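Local coordinates for protein L-methionine gamma-lyase (Fusobacterium nucleatum subsp. nucleatum, PDB 6LXU) that belongs to the Cys/Met metabolism family of PLP-dependent enzymes and carries its pyridoxal phosphate cofactor covalently bound to a lysine, at residues A[129-134]-A[146-151]; A[135-138]-A[142-145]; A[156-161]-A[194-199]; A[171-176]-A[201-206]; A[175-178]-A[183-186]. All coordinates share one frame; numbering follows the deposited sequence. Where two conformers were deposited one is given.

Contact 1. Residues A[129-134]-A[146-151]; sequences GVEVTF and AMKKNT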
# COMPACT_ATOMS: atom_id res chain seq x y z
N GLY A 129 -39.67 -8.36 1.96
CA GLY A 129 -40.94 -7.89 1.43
C GLY A 129 -40.95 -7.42 0.00
O GLY A 129 -41.95 -6.84 -0.43
N VAL A 130 -39.88 -7.69 -0.75
CA VAL A 130 -39.82 -7.32 -2.16
C VAL A 130 -40.26 -8.54 -2.97
O VAL A 130 -39.83 -9.66 -2.72
CB VAL A 130 -38.40 -6.88 -2.56
CG1 VAL A 130 -38.32 -6.55 -4.04
CG2 VAL A 130 -37.97 -5.69 -1.71
N GLU A 131 -41.13 -8.31 -3.95
CA GLU A 131 -41.60 -9.33 -4.89
C GLU A 131 -40.64 -9.37 -6.07
O GLU A 131 -40.33 -8.31 -6.62
CB GLU A 131 -43.00 -8.96 -5.42
CG GLU A 131 -44.07 -8.74 -4.36
CD GLU A 131 -45.29 -7.97 -4.86
OE1 GLU A 131 -45.45 -7.77 -6.09
OE2 GLU A 131 -46.11 -7.55 -4.02
N VAL A 132 -40.19 -10.54 -6.48
CA VAL A 132 -39.29 -10.66 -7.63
C VAL A 132 -39.84 -11.68 -8.61
O VAL A 132 -40.19 -12.79 -8.22
CB VAL A 132 -37.85 -11.04 -7.21
CG1 VAL A 132 -36.92 -11.03 -8.42
CG2 VAL A 132 -37.33 -10.09 -6.13
N THR A 133 -39.94 -11.28 -9.88
CA THR A 133 -40.32 -12.18 -10.95
C THR A 133 -39.11 -12.39 -11.87
O THR A 133 -38.52 -11.41 -12.36
CB THR A 133 -41.48 -11.62 -11.78
OG1 THR A 133 -42.59 -11.36 -10.92
CG2 THR A 133 -41.92 -12.60 -12.86
N PHE A 134 -38.75 -13.64 -12.09
CA PHE A 134 -37.67 -14.02 -12.98
C PHE A 134 -38.27 -14.46 -14.31
O PHE A 134 -39.10 -15.38 -14.34
CB PHE A 134 -36.86 -15.16 -12.39
CG PHE A 134 -36.20 -14.81 -11.09
CD1 PHE A 134 -35.01 -14.07 -11.08
CD2 PHE A 134 -36.77 -15.18 -9.88
CE1 PHE A 134 -34.40 -13.74 -9.88
CE2 PHE A 134 -36.15 -14.85 -8.68
CZ PHE A 134 -34.97 -14.12 -8.68
N ALA A 146 -44.76 -9.30 -17.48
CA ALA A 146 -44.35 -9.28 -16.06
C ALA A 146 -44.47 -7.92 -15.39
O ALA A 146 -44.47 -7.84 -14.16
CB ALA A 146 -42.92 -9.79 -15.93
N MET A 147 -44.55 -6.83 -16.17
CA MET A 147 -44.65 -5.48 -15.61
C MET A 147 -45.91 -5.32 -14.77
O MET A 147 -46.99 -5.78 -15.18
CB MET A 147 -44.63 -4.42 -16.71
CG MET A 147 -43.28 -4.24 -17.41
SD MET A 147 -41.94 -3.66 -16.36
CE MET A 147 -42.56 -2.06 -15.86
N LYS A 148 -45.78 -4.68 -13.61
CA LYS A 148 -46.91 -4.37 -12.74
C LYS A 148 -46.83 -2.92 -12.31
O LYS A 148 -45.78 -2.27 -12.45
CB LYS A 148 -46.91 -5.27 -11.51
CG LYS A 148 -46.97 -6.74 -11.85
CD LYS A 148 -47.45 -7.58 -10.68
CE LYS A 148 -46.44 -7.59 -9.55
NZ LYS A 148 -46.94 -8.37 -8.39
N LYS A 149 -47.92 -2.40 -11.76
CA LYS A 149 -47.94 -1.03 -11.29
C LYS A 149 -46.83 -0.74 -10.26
O LYS A 149 -46.29 0.35 -10.24
CB LYS A 149 -49.30 -0.69 -10.68
CG LYS A 149 -49.47 0.79 -10.36
CD LYS A 149 -50.86 1.09 -9.84
CE LYS A 149 -51.11 2.59 -9.76
NZ LYS A 149 -51.29 3.20 -11.11
N ASN A 150 -46.55 -1.73 -9.41
CA ASN A 150 -45.54 -1.59 -8.36
C ASN A 150 -44.14 -2.08 -8.77
O ASN A 150 -43.26 -2.20 -7.91
CB ASN A 150 -45.99 -2.29 -7.06
CG ASN A 150 -46.12 -3.78 -7.21
OD1 ASN A 150 -46.54 -4.27 -8.25
ND2 ASN A 150 -45.75 -4.51 -6.17
N THR A 151 -43.91 -2.36 -10.06
CA THR A 151 -42.55 -2.68 -10.54
C THR A 151 -41.67 -1.46 -10.39
O THR A 151 -41.89 -0.43 -11.03
CB THR A 151 -42.56 -3.18 -11.98
OG1 THR A 151 -43.44 -4.30 -12.06
CG2 THR A 151 -41.14 -3.60 -12.42
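Along strand 131-135, the outermost strand at one end of the seven-stranded sheet within this chain, Glu-131 reaches across to Lys-148 and Asn-150 in the loop that follows helix 140-146. Its chain is extended beyond CG and ends in a carboxylate with one busy oxygen. Lys-148 NZ makes a salt bridge to Glu-131 OE1 at 2.8 Å. It comes on the syn side, 31° out of the carboxylate plane. Asn-150 ND2 donates to Glu-131 OE1 at 3.3 Å, from the opposite face and further above the plane. The N-H points nearly straight at the oxygen (166°). OE1 is thus gripped from both faces, which should limit rotation of the carboxylate in this conformer. Glu-131 was modelled in two conformers, so this grip is certain for one of them only.

The loop is a link of the alternating alpha/beta fold. It carries the chain from helix 140-146 to strand 151-157. A type I turn runs from Lys-148 to Thr-151, and Lys-148 N also donates to Thr-151 OG1 at 2.8 Å. Asn-150 ND2 has a stronger partner in Gly-104 O, just before strand 106-110, which lies between strands 131-135 and 151-157. Further along, Thr-133 CG2 rests 4.3 Å from Ala-146 CB at the end of the helix. Thr-133 OG1 turns instead to His-106 NE2 of that middle strand.

Contact 2. Residues A[135-138]-A[142-145]; sequences VDTS and EVKN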
# COMPACT_ATOMS: atom_id res chain seq x y z
N VAL A 135 -37.87 -13.79 -15.38
CA VAL A 135 -38.35 -14.09 -16.73
C VAL A 135 -37.16 -14.25 -17.68
O VAL A 135 -36.00 -14.02 -17.30
CB VAL A 135 -39.29 -12.99 -17.27
CG1 VAL A 135 -40.42 -12.72 -16.30
CG2 VAL A 135 -38.54 -11.69 -17.56
N ASP A 136 -37.45 -14.66 -18.91
CA ASP A 136 -36.46 -14.63 -19.97
C ASP A 136 -36.48 -13.24 -20.59
O ASP A 136 -37.36 -12.93 -21.40
CB ASP A 136 -36.80 -15.68 -21.03
CG ASP A 136 -35.81 -15.73 -22.18
OD1 ASP A 136 -34.83 -14.94 -22.16
OD2 ASP A 136 -36.00 -16.56 -23.09
N THR A 137 -35.51 -12.40 -20.22
CA THR A 137 -35.49 -11.03 -20.72
C THR A 137 -35.04 -10.91 -22.19
O THR A 137 -35.08 -9.82 -22.75
CB THR A 137 -34.68 -10.07 -19.82
OG1 THR A 137 -33.30 -10.46 -19.76
CG2 THR A 137 -35.27 -10.01 -18.42
N SER A 138 -34.66 -12.03 -22.83
CA SER A 138 -34.53 -12.05 -24.30
C SER A 138 -35.88 -12.13 -25.01
O SER A 138 -35.94 -11.96 -26.22
CB SER A 138 -33.60 -13.18 -24.77
OG SER A 138 -34.22 -14.45 -24.69
N GLU A 142 -42.52 -11.60 -22.71
CA GLU A 142 -42.44 -12.04 -21.30
C GLU A 142 -42.20 -10.87 -20.35
O GLU A 142 -42.80 -10.79 -19.28
CB GLU A 142 -41.31 -13.06 -21.08
CG GLU A 142 -41.64 -14.48 -21.49
CD GLU A 142 -40.58 -15.48 -21.06
OE1 GLU A 142 -40.14 -15.46 -19.88
OE2 GLU A 142 -40.18 -16.31 -21.90
N VAL A 143 -41.34 -9.94 -20.75
CA VAL A 143 -41.02 -8.80 -19.91
C VAL A 143 -42.22 -7.86 -19.83
O VAL A 143 -42.60 -7.44 -18.74
CB VAL A 143 -39.76 -8.06 -20.39
CG1 VAL A 143 -39.48 -6.85 -19.52
CG2 VAL A 143 -38.57 -9.01 -20.37
N LYS A 144 -42.84 -7.57 -20.98
CA LYS A 144 -44.07 -6.76 -20.99
C LYS A 144 -45.14 -7.34 -20.07
O LYS A 144 -45.75 -6.61 -19.29
CB LYS A 144 -44.66 -6.69 -22.40
CG LYS A 144 -43.86 -5.90 -23.42
CD LYS A 144 -44.47 -6.08 -24.80
CE LYS A 144 -43.53 -5.62 -25.90
NZ LYS A 144 -44.22 -5.57 -27.21
N ASN A 145 -45.32 -8.65 -20.15
CA ASN A 145 -46.35 -9.35 -19.36
C ASN A 145 -46.05 -9.37 -17.86
O ASN A 145 -46.97 -9.45 -17.06
CB ASN A 145 -46.55 -10.78 -19.87
CG ASN A 145 -47.20 -10.84 -21.25
OD1 ASN A 145 -47.80 -9.87 -21.72
ND2 ASN A 145 -47.07 -11.99 -21.90
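Glu-142 of helix 140-146 reaches alongside Asp-136, in the loop that joins strand 131-135 to this helix. The unit is a strand-loop-helix connection of the alpha/beta fold. Starting at the root of Glu-142, CB lies 4.0 Å from Asp-136 O. The chain then runs extended beyond CG, and Glu-142 CD comes within 3.8 Å of Asp-136 CB. At the tip, Glu-142 OE1 accepts from Asp-136 N at 3.0 Å. The N-H is aimed well (167°), but it meets the oxygen from above the carboxylate plane, 47° out of it. Glu-142 OE2 stays near Asp-136 CB. Asp-136 OD2 and Glu-142 OE2 lie 4.4 Å apart, and the like charge is probably eased by Lys-165, which makes a salt bridge to Asp-136 OD1.

That same oxygen shapes the loop. Ser-138 N and Ser-138 OG both donate to Asp-136 OD1 from one face of its plane, and the backbone bond makes an Asx turn.

The next helix residue supplies the apolar half. Val-143 CG2 touches both Val-135 CG2 (3.9 Å) and Thr-137 CG2 (4.0 Å), and the Val-135 and Val-143 side chains cross at about a right angle. Leu-172 and Ile-175 of helix 169-176 also pack on Val-143. Thr-137 OG1 bonds to Asp-110 OD2, while Thr-137 CA lies 3.7 Å from Val-143 CG2.

Contact 3. Residues A[156-161]-A[194-199]; sequences LETPAN and YMQKPL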
# COMPACT_ATOMS: atom_id res chain seq x y z
N LEU A 156 -31.06 -5.91 -15.41
CA LEU A 156 -30.59 -6.63 -16.60
C LEU A 156 -29.09 -6.84 -16.58
O LEU A 156 -28.35 -6.07 -15.95
CB LEU A 156 -30.96 -5.85 -17.87
CG LEU A 156 -32.43 -5.45 -17.99
CD1 LEU A 156 -32.62 -4.47 -19.13
CD2 LEU A 156 -33.32 -6.67 -18.17
N GLU A 157 -28.64 -7.82 -17.33
CA GLU A 157 -27.22 -8.16 -17.42
C GLU A 157 -26.96 -8.73 -18.79
O GLU A 157 -27.61 -9.68 -19.18
CB GLU A 157 -26.91 -9.17 -16.31
CG GLU A 157 -25.46 -9.46 -16.07
CD GLU A 157 -25.24 -10.45 -14.94
OE1 GLU A 157 -26.01 -10.48 -13.92
OE2 GLU A 157 -24.27 -11.22 -15.07
N THR A 158 -26.02 -8.15 -19.56
CA THR A 158 -25.73 -8.63 -20.91
C THR A 158 -24.32 -8.21 -21.32
O THR A 158 -23.98 -7.05 -21.13
CB THR A 158 -26.76 -8.14 -21.96
OG1 THR A 158 -26.43 -8.66 -23.25
CG2 THR A 158 -26.90 -6.64 -22.02
N PRO A 159 -23.52 -9.11 -21.88
CA PRO A 159 -23.72 -10.55 -21.92
C PRO A 159 -23.77 -11.15 -20.53
O PRO A 159 -23.20 -10.57 -19.60
CB PRO A 159 -22.48 -11.06 -22.69
CG PRO A 159 -21.91 -9.86 -23.37
CD PRO A 159 -22.22 -8.72 -22.45
N ALA A 160 -24.44 -12.29 -20.37
CA ALA A 160 -24.61 -12.90 -19.04
C ALA A 160 -24.33 -14.39 -19.07
O ALA A 160 -24.73 -15.06 -20.04
CB ALA A 160 -26.02 -12.68 -18.53
N ASN A 161 -23.69 -14.91 -17.99
CA ASN A 161 -23.32 -16.34 -17.78
C ASN A 161 -24.53 -17.23 -17.89
O ASN A 161 -25.62 -16.74 -17.64
CB ASN A 161 -22.79 -16.59 -16.34
CG ASN A 161 -21.48 -15.89 -16.02
OD1 ASN A 161 -20.43 -16.19 -16.62
ND2 ASN A 161 -21.50 -15.03 -14.99
N TYR A 194 -15.88 0.22 -22.68
CA TYR A 194 -15.21 0.06 -23.97
C TYR A 194 -16.15 -0.51 -25.03
O TYR A 194 -16.01 -0.17 -26.21
CB TYR A 194 -13.96 -0.83 -23.80
CG TYR A 194 -13.17 -1.12 -25.05
CD1 TYR A 194 -12.16 -0.26 -25.45
CD2 TYR A 194 -13.37 -2.28 -25.78
CE1 TYR A 194 -11.38 -0.52 -26.55
CE2 TYR A 194 -12.62 -2.54 -26.92
CZ TYR A 194 -11.64 -1.64 -27.30
OH TYR A 194 -10.85 -1.87 -28.41
N MET A 195 -17.07 -1.38 -24.63
CA MET A 195 -17.98 -2.01 -25.59
C MET A 195 -19.40 -1.50 -25.55
O MET A 195 -20.07 -1.51 -26.59
CB MET A 195 -18.00 -3.52 -25.39
CG MET A 195 -16.67 -4.15 -25.71
SD MET A 195 -16.56 -5.90 -25.37
CE MET A 195 -15.30 -5.91 -24.10
N GLN A 196 -19.91 -1.10 -24.39
CA GLN A 196 -21.34 -0.88 -24.22
C GLN A 196 -21.54 0.22 -23.22
O GLN A 196 -20.88 0.22 -22.17
CB GLN A 196 -21.94 -2.19 -23.71
CG GLN A 196 -23.43 -2.29 -23.57
CD GLN A 196 -23.86 -3.73 -23.33
OE1 GLN A 196 -24.26 -4.43 -24.25
NE2 GLN A 196 -23.73 -4.19 -22.09
N LYS A 197 -22.43 1.18 -23.52
CA LYS A 197 -22.72 2.30 -22.64
C LYS A 197 -24.23 2.37 -22.41
O LYS A 197 -24.96 3.07 -23.13
CB LYS A 197 -22.17 3.61 -23.20
CG LYS A 197 -20.64 3.61 -23.35
CD LYS A 197 -20.09 5.01 -23.55
CE LYS A 197 -18.62 4.98 -23.96
NZ LYS A 197 -17.97 6.31 -23.79
N PRO A 198 -24.71 1.59 -21.44
CA PRO A 198 -26.16 1.45 -21.28
C PRO A 198 -26.91 2.76 -21.06
O PRO A 198 -28.09 2.86 -21.49
CB PRO A 198 -26.28 0.51 -20.06
CG PRO A 198 -25.02 -0.30 -20.09
CD PRO A 198 -23.98 0.67 -20.54
N LEU A 199 -26.30 3.74 -20.43
CA LEU A 199 -27.01 5.00 -20.19
C LEU A 199 -27.40 5.68 -21.50
O LEU A 199 -28.44 6.34 -21.57
CB LEU A 199 -26.17 5.95 -19.34
CG LEU A 199 -25.80 5.42 -17.95
CD1 LEU A 199 -24.94 6.43 -17.23
CD2 LEU A 199 -27.01 5.06 -17.10
O HOH W 1 -24.64 -7.07 -24.68
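Gln-196 reaches Thr-158 because its chain is stretched almost fully, with CG trans to the backbone N (chi1 -175°) and CD trans again about the next bond. On the other side, Thr-158 holds OG1 anti to its backbone N (chi1 -179°), the setting in which it meets a bridging water. The stretched chain carries the amide across a gap of 9.5 Å between the CA atoms of Thr-158 and Gln-196. Gln-196 NE2 then donates to Thr-158 O at 3.0 Å. The oxygen lies close to the amide plane of Gln-196. Seen from the carbonyl, the donor is tilted 30° out of plane. Beside this bond, Thr-158 CG2 sits 4.0 Å from Gln-196 NE2.

The water closes a second bridge. It donates to Gln-196 OE1 at 2.7 Å and hydrogen-bonds to Thr-158 OG1 at 2.8 Å. Thr-158 OG1 also bonds to Val-167 N.

Thr-158 lies near the C-terminal end of strand 151-157 and precedes a cis peptide bond to Pro-159. Gln-196 lies in the loop just after the short helix 192-195. The stronger partner of its NE2 is Asn-188 OD1. Both residues are buried. With two acceptors on NE2 and a water on OE1, both ends of the Gln-196 amide are engaged, which should fix its flip.

Contact 4. Residues A[171-176]-A[201-206]; sequences ALSKIA and LGVDIV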
# COMPACT_ATOMS: atom_id res chain seq x y z
N ALA A 171 -34.45 -1.78 -26.06
CA ALA A 171 -35.82 -2.26 -26.18
C ALA A 171 -36.43 -2.56 -24.81
O ALA A 171 -37.57 -2.17 -24.52
CB ALA A 171 -35.87 -3.50 -27.05
N LEU A 172 -35.65 -3.22 -23.94
CA LEU A 172 -36.14 -3.53 -22.61
C LEU A 172 -36.38 -2.28 -21.78
O LEU A 172 -37.32 -2.22 -20.99
CB LEU A 172 -35.17 -4.47 -21.89
CG LEU A 172 -35.15 -5.89 -22.45
CD1 LEU A 172 -33.90 -6.64 -22.02
CD2 LEU A 172 -36.40 -6.64 -22.00
N SER A 173 -35.52 -1.28 -21.95
CA SER A 173 -35.69 -0.04 -21.22
C SER A 173 -36.98 0.67 -21.62
O SER A 173 -37.64 1.24 -20.77
CB SER A 173 -34.50 0.89 -21.40
OG SER A 173 -33.32 0.33 -20.82
N LYS A 174 -37.31 0.63 -22.91
CA LYS A 174 -38.60 1.21 -23.37
C LYS A 174 -39.78 0.51 -22.73
O LYS A 174 -40.73 1.17 -22.31
CB LYS A 174 -38.70 1.16 -24.89
CG LYS A 174 -37.79 2.17 -25.55
CD LYS A 174 -37.78 1.96 -27.04
CE LYS A 174 -36.88 2.97 -27.70
NZ LYS A 174 -36.77 2.70 -29.14
N ILE A 175 -39.71 -0.81 -22.62
CA ILE A 175 -40.79 -1.57 -21.97
C ILE A 175 -40.89 -1.19 -20.50
O ILE A 175 -41.97 -0.91 -19.98
CB ILE A 175 -40.58 -3.09 -22.12
CG1 ILE A 175 -40.74 -3.46 -23.60
CG2 ILE A 175 -41.55 -3.89 -21.25
CD1 ILE A 175 -40.20 -4.81 -23.96
N ALA A 176 -39.76 -1.19 -19.80
CA ALA A 176 -39.74 -0.81 -18.38
C ALA A 176 -40.33 0.57 -18.14
O ALA A 176 -41.09 0.78 -17.19
CB ALA A 176 -38.32 -0.88 -17.85
N LEU A 201 -28.51 4.21 -24.01
CA LEU A 201 -29.63 3.43 -24.53
C LEU A 201 -30.91 3.61 -23.71
O LEU A 201 -31.90 2.94 -23.97
CB LEU A 201 -29.24 1.95 -24.58
CG LEU A 201 -27.95 1.68 -25.37
CD1 LEU A 201 -27.61 0.20 -25.30
CD2 LEU A 201 -28.04 2.13 -26.82
N GLY A 202 -30.89 4.51 -22.73
CA GLY A 202 -32.06 4.80 -21.90
C GLY A 202 -32.07 4.13 -20.53
O GLY A 202 -33.03 4.28 -19.80
N VAL A 203 -31.00 3.41 -20.17
CA VAL A 203 -30.91 2.78 -18.85
C VAL A 203 -30.74 3.87 -17.79
O VAL A 203 -30.14 4.90 -18.05
CB VAL A 203 -29.74 1.78 -18.87
CG1 VAL A 203 -29.37 1.27 -17.48
CG2 VAL A 203 -30.08 0.64 -19.82
N ASP A 204 -31.28 3.65 -16.59
CA ASP A 204 -31.17 4.64 -15.52
C ASP A 204 -29.88 4.53 -14.69
O ASP A 204 -29.33 5.55 -14.32
CB ASP A 204 -32.36 4.53 -14.59
CG ASP A 204 -33.66 4.82 -15.30
OD1 ASP A 204 -33.90 6.00 -15.61
OD2 ASP A 204 -34.40 3.87 -15.56
N ILE A 205 -29.46 3.30 -14.38
CA ILE A 205 -28.31 3.08 -13.48
C ILE A 205 -27.46 1.97 -14.07
O ILE A 205 -27.97 0.93 -14.44
CB ILE A 205 -28.77 2.65 -12.06
CG1 ILE A 205 -29.76 3.67 -11.46
CG2 ILE A 205 -27.56 2.44 -11.15
CD1 ILE A 205 -30.43 3.19 -10.19
N VAL A 206 -26.14 2.20 -14.11
CA VAL A 206 -25.17 1.18 -14.49
C VAL A 206 -24.39 0.78 -13.25
O VAL A 206 -23.96 1.64 -12.48
CB VAL A 206 -24.21 1.69 -15.57
CG1 VAL A 206 -23.00 0.77 -15.74
CG2 VAL A 206 -24.95 1.84 -16.88
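Ser-173 on helix 169-176 packs against Val-203, and this is the tight part of the contact. Ser-173 OG lies 3.4 Å from Val-203 CG2, a close fit of oxygen on methyl. Both residues are buried. The hydroxyl has its polar partner one turn back, in Leu-169 O of the same helix. With OG beside its own backbone N (chi1 -65°), the hydroxyl can serve that carbonyl and still lie against the valine methyl.

The chain at 201-206 leads into strand 205-209, a parallel neighbour of strand 183-187 in the central sheet. Helix 169-176 belongs to the preceding beta-alpha-beta unit and packs over the sheet next to this entry. Val-203 also touches Val-186 of strand 183-187.

On the partly exposed side, at Leu-201 and Gly-202, the packing is looser. Ser-173 CB lies 4.2 Å from Leu-201 O, and Ser-173 OG lies 4.0 Å from Gly-202 C. Gly-202 takes a positive phi of 100°, a shape that leaves no room for a side chain beside the carbonyl of Leu-201. With no side chain on Gly-202, its backbone can lie beside Ser-173. Lys-174, the next helix residue, is exposed and pairs with Glu-170 on its own helix.

Contact 5. Residues A[175-178]-A[183-186]; sequences IAHT and LVIV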
# COMPACT_ATOMS: atom_id res chain seq x y z
N ILE A 175 -39.71 -0.81 -22.62
CA ILE A 175 -40.79 -1.57 -21.97
C ILE A 175 -40.89 -1.19 -20.50
O ILE A 175 -41.97 -0.91 -19.98
CB ILE A 175 -40.58 -3.09 -22.12
CG1 ILE A 175 -40.74 -3.46 -23.60
CG2 ILE A 175 -41.55 -3.89 -21.25
CD1 ILE A 175 -40.20 -4.81 -23.96
N ALA A 176 -39.76 -1.19 -19.80
CA ALA A 176 -39.74 -0.81 -18.38
C ALA A 176 -40.33 0.57 -18.14
O ALA A 176 -41.09 0.78 -17.19
CB ALA A 176 -38.32 -0.88 -17.85
N HIS A 177 -39.96 1.51 -19.00
CA HIS A 177 -40.33 2.90 -18.83
C HIS A 177 -41.78 3.23 -19.20
O HIS A 177 -42.20 4.37 -19.00
CB HIS A 177 -39.35 3.80 -19.56
CG HIS A 177 -38.00 3.86 -18.90
ND1 HIS A 177 -36.83 4.01 -19.61
CD2 HIS A 177 -37.65 3.77 -17.59
CE1 HIS A 177 -35.82 4.03 -18.76
NE2 HIS A 177 -36.28 3.88 -17.54
N THR A 178 -42.54 2.24 -19.63
CA THR A 178 -44.00 2.41 -19.72
C THR A 178 -44.60 2.62 -18.33
O THR A 178 -45.70 3.18 -18.23
CB THR A 178 -44.71 1.23 -20.41
OG1 THR A 178 -44.50 0.02 -19.68
CG2 THR A 178 -44.24 1.05 -21.84
N LEU A 183 -37.23 1.95 -12.56
CA LEU A 183 -35.82 2.19 -12.89
C LEU A 183 -35.23 0.97 -13.57
O LEU A 183 -35.48 -0.16 -13.15
CB LEU A 183 -35.03 2.49 -11.63
CG LEU A 183 -35.41 3.77 -10.89
CD1 LEU A 183 -34.78 3.78 -9.51
CD2 LEU A 183 -35.01 5.00 -11.69
N VAL A 184 -34.42 1.21 -14.60
CA VAL A 184 -33.70 0.16 -15.28
C VAL A 184 -32.24 0.19 -14.80
O VAL A 184 -31.58 1.23 -14.89
CB VAL A 184 -33.77 0.32 -16.82
CG1 VAL A 184 -33.04 -0.83 -17.50
CG2 VAL A 184 -35.22 0.37 -17.30
N ILE A 185 -31.79 -0.96 -14.31
CA ILE A 185 -30.43 -1.12 -13.75
C ILE A 185 -29.75 -2.18 -14.58
O ILE A 185 -30.30 -3.25 -14.78
CB ILE A 185 -30.48 -1.54 -12.26
CG1 ILE A 185 -31.30 -0.53 -11.46
CG2 ILE A 185 -29.06 -1.68 -11.71
CD1 ILE A 185 -31.50 -0.88 -10.01
N VAL A 186 -28.53 -1.89 -15.06
CA VAL A 186 -27.77 -2.84 -15.86
C VAL A 186 -26.40 -3.10 -15.23
O VAL A 186 -25.66 -2.16 -14.95
CB VAL A 186 -27.58 -2.35 -17.31
CG1 VAL A 186 -26.65 -3.26 -18.10
CG2 VAL A 186 -28.93 -2.27 -17.97
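Apolar packing joins Ala-176 to Val-184, where the end of helix 169-176 meets the start of strand 183-187. Ala-176 CB and Val-184 CG2 are 3.4 Å apart, tighter than usual van der Waals contact. The small alanine side chain probably allows this close approach. Val-184 holds CG2 beside its backbone N, with CG1 anti to that N (chi1 -178°); this rotamer turns CG2 to Ala-176 and His-177.

The same methyl makes a CH-pi contact with His-177. Val-184 CG2 lies 4.1 Å from the centroid of the His-177 ring and 30° off the ring normal. It is therefore off-centre, and NE2 is its nearest ring atom, at 3.7 Å. The two side chains cross at about a right angle.

Hydrogen bonds then fix the surroundings. His-177 NE2 bonds to Asp-204 OD2, and the same carboxylate oxygen takes Val-184 N. Asp-204 thus ties ring and strand together and probably limits the turning of the imidazole beside Val-184. At the helix end, Ile-175 O accepts twice: from Thr-178 OG1 at 2.7 Å and from Thr-178 N at 3.2 Å.

This is the turn of a beta-alpha-beta unit made of strand 151-157, helix 169-176 and strand 183-187. Ala-176 also touches Val-154 of the first strand. Ile-175 faces helix 140-146, while Leu-183 and Ile-185, on the other face of the sheet, pack against helix 89-100.

In the fold
All five contacts belong to the large, seven-stranded sheet domain of a fold-type I PLP-dependent enzyme. Contact 2 is nested inside the loop closed by contact 1, and their centres lie about 12 Å apart. Contact 5 is likewise nested within contact 3, whereas contacts 3 and 4 interleave along the chain. Contacts 4 and 5 share Ile-175 and Ala-176 of helix 169-176, with centres about 4 Å apart. That helix touches contact 2 as well. The centre of contact 3 lies nearest the chain centre, about 8 Å from it, and that of contact 1 farthest, about 23 Å. Together they join successive strand-helix steps from the sheet's edge strand inwards.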